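Local coordinates for GAF domain/HD domain protein (Geobacter sulfurreducens, PDB 3EEA), which is of unknown function, this chain being the GAF domain of a longer GAF/HD-domain protein to which phosphatase activity is tentatively assigned, at residues A[13-16]-A[17-21]. Residues are numbered along the deposited sequence; the frame is centred on the assembly and turned at random.
Sequences DVDE and VIKDL
Ile18, Lys19 and Asp20 donate their backbone N-H groups to the carbonyls of Val14, Asp15 and Glu16, forming successive i to i+4 bonds in the first turns of helix 14-28. The straightest runs from Lys19 N to Asp15 O, 2.9 Å with an N-H...O angle of 168°. At the very start of the helix the bonding is looser: Val17 N makes a weak bond to Asp13 O, 3.5 Å long. Asp13 is the N-cap: its OD1 accepts from Glu16 N at 3.2 Å, the donor lying well above the carboxylate plane. A trans chi1 of -171° swings the carboxylate so that OD1 faces the Glu16 N-H.

This amphipathic helix lies against helix 137-158 and the antiparallel sheet of the GAF domain. Val14 and Val17 touch Met157 of that helix, while Ile18 packs on Val36 and Phe38 of strand 33-39.

Aliphatic carbons also line the carbonyls one turn back. Ile18 CG1 sits 3.5 Å from Val14 O, and Lys19 CG lies 3.4 Å from Asp15 O, placed alongside it by a chi1 of -78°, which sets CG beside the backbone N.

Among the charged groups, Asp15 forms a salt bridge through OD2 with Arg50 of strand 46-52. The bent Lys19 chain leaves NZ 5.3 Å from Glu16 OE2; the two charges do not touch, and any attraction between them is probably weak.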
ATOM      1  N   ASP A  13      -1.663  15.899   6.156  1.00 19.74           N
ATOM      2  CA  ASP A  13      -0.259  15.754   6.505  1.00 20.01           C
ATOM      3  C   ASP A  13       0.453  14.873   5.472  1.00 19.66           C
ATOM      4  O   ASP A  13       0.559  13.643   5.578  1.00 18.21           O
ATOM      5  CB  ASP A  13      -0.113  15.204   7.924  1.00 21.07           C
ATOM      6  CG  ASP A  13       1.327  15.246   8.425  1.00 22.64           C
ATOM      7  OD1 ASP A  13       2.255  15.249   7.585  1.00 26.59           O
ATOM      8  OD2 ASP A  13       1.495  15.218   9.663  1.00 25.70           O
ATOM      9  N   VAL A  14       0.925  15.538   4.449  1.00 19.59           N
ATOM     10  CA  VAL A  14       1.598  14.866   3.340  1.00 20.39           C
ATOM     11  C   VAL A  14       2.863  14.107   3.783  1.00 19.91           C
ATOM     12  O   VAL A  14       3.191  13.064   3.216  1.00 18.80           O
ATOM     13  CB  VAL A  14       1.920  15.876   2.190  1.00 21.81           C
ATOM     14  CG1 VAL A  14       0.654  16.265   1.411  1.00 20.73           C
ATOM     15  CG2 VAL A  14       2.582  17.116   2.728  1.00 23.78           C
ATOM     16  N   ASP A  15       3.588  14.622   4.774  1.00 20.02           N
ATOM     17  CA  ASP A  15       4.821  13.954   5.204  1.00 21.05           C
ATOM     18  C   ASP A  15       4.540  12.614   5.872  1.00 20.19           C
ATOM     19  O   ASP A  15       5.308  11.684   5.700  1.00 21.74           O
ATOM     20  CB  ASP A  15       5.727  14.861   6.065  1.00 22.84           C
ATOM     21  CG  ASP A  15       7.103  14.242   6.319  1.00 26.10           C
ATOM     22  OD1 ASP A  15       7.769  13.742   5.368  1.00 32.77           O
ATOM     23  OD2 ASP A  15       7.509  14.192   7.495  1.00 30.05           O
ATOM     24  N   GLU A  16       3.446  12.472   6.616  1.00 19.65           N
ATOM     25  CA  GLU A  16       3.136  11.150   7.192  1.00 20.10           C
ATOM     26  C   GLU A  16       2.775  10.143   6.072  1.00 17.80           C
ATOM     27  O   GLU A  16       3.073   8.985   6.220  1.00 18.00           O
ATOM     28  CB  GLU A  16       1.993  11.149   8.191  1.00 20.47           C
ATOM     29  CG  GLU A  16       2.279  11.842   9.495  1.00 25.60           C
ATOM     30  CD  GLU A  16       3.156  11.032  10.429  1.00 27.33           C
ATOM     31  OE1 GLU A  16       3.131   9.766  10.406  1.00 29.08           O
ATOM     32  OE2 GLU A  16       3.828  11.686  11.231  1.00 33.79           O
ATOM     33  N   VAL A  17       2.101  10.599   5.025  1.00 16.24           N
ATOM     34  CA  VAL A  17       1.785   9.764   3.855  1.00 16.87           C
ATOM     35  C   VAL A  17       3.116   9.264   3.217  1.00 16.47           C
ATOM     36  O   VAL A  17       3.272   8.065   2.921  1.00 14.91           O
ATOM     37  CB  VAL A  17       0.895  10.499   2.842  1.00 16.60           C
ATOM     38  CG1 VAL A  17       0.660   9.652   1.561  1.00 16.93           C
ATOM     39  CG2 VAL A  17      -0.518  10.858   3.482  1.00 17.07           C
ATOM     40  N   ILE A  18       4.073  10.173   3.043  1.00 17.37           N
ATOM     41  CA  ILE A  18       5.377   9.814   2.418  1.00 17.39           C
ATOM     42  C   ILE A  18       6.231   8.891   3.306  1.00 16.38           C
ATOM     43  O   ILE A  18       6.873   7.969   2.817  1.00 14.90           O
ATOM     44  CB  ILE A  18       6.176  11.097   1.985  1.00 18.36           C
ATOM     45  CG1 ILE A  18       5.422  11.815   0.867  1.00 21.09           C
ATOM     46  CG2 ILE A  18       7.612  10.699   1.593  1.00 21.42           C
ATOM     47  CD1 ILE A  18       4.947  10.960  -0.227  1.00 21.28           C
ATOM     48  N   LYS A  19       6.230   9.119   4.598  1.00 16.60           N
ATOM     49  CA  LYS A  19       6.847   8.208   5.581  1.00 16.96           C
ATOM     50  C   LYS A  19       6.233   6.806   5.497  1.00 17.13           C
ATOM     51  O   LYS A  19       6.940   5.805   5.459  1.00 15.29           O
ATOM     52  CB  LYS A  19       6.659   8.710   7.022  1.00 17.97           C
ATOM     53  CG  LYS A  19       7.570   9.823   7.457  1.00 24.57           C
ATOM     54  CD  LYS A  19       7.422  10.129   8.953  1.00 29.52           C
ATOM     55  CE  LYS A  19       8.070   9.035   9.828  1.00 34.20           C
ATOM     56  NZ  LYS A  19       8.757   9.627  11.019  1.00 37.07           N
ATOM     57  N   ASP A  20       4.908   6.738   5.505  1.00 17.05           N
ATOM     58  CA  ASP A  20       4.252   5.437   5.482  1.00 18.11           C
ATOM     59  C   ASP A  20       4.556   4.734   4.140  1.00 15.73           C
ATOM     60  O   ASP A  20       4.838   3.517   4.136  1.00 15.51           O
ATOM     61  CB  ASP A  20       2.746   5.556   5.669  1.00 19.64           C
ATOM     62  CG  ASP A  20       2.339   5.931   7.081  1.00 26.64           C
ATOM     63  OD1 ASP A  20       3.157   5.786   8.036  1.00 32.40           O
ATOM     64  OD2 ASP A  20       1.161   6.396   7.227  1.00 34.38           O
ATOM     65  N   LEU A  21       4.476   5.479   3.035  1.00 14.66           N
ATOM     66  CA  LEU A  21       4.822   4.930   1.682  1.00 14.32           C
ATOM     67  C   LEU A  21       6.237   4.360   1.683  1.00 13.74           C
ATOM     68  O   LEU A  21       6.454   3.214   1.246  1.00 14.74           O
ATOM     69  CB  LEU A  21       4.693   5.966   0.604  1.00 15.26           C
ATOM     70  CG  LEU A  21       5.237   5.554  -0.778  1.00 16.94           C
ATOM     71  CD1 LEU A  21       4.401   4.383  -1.358  1.00 16.98           C
ATOM     72  CD2 LEU A  21       5.252   6.707  -1.763  1.00 18.06           C
TER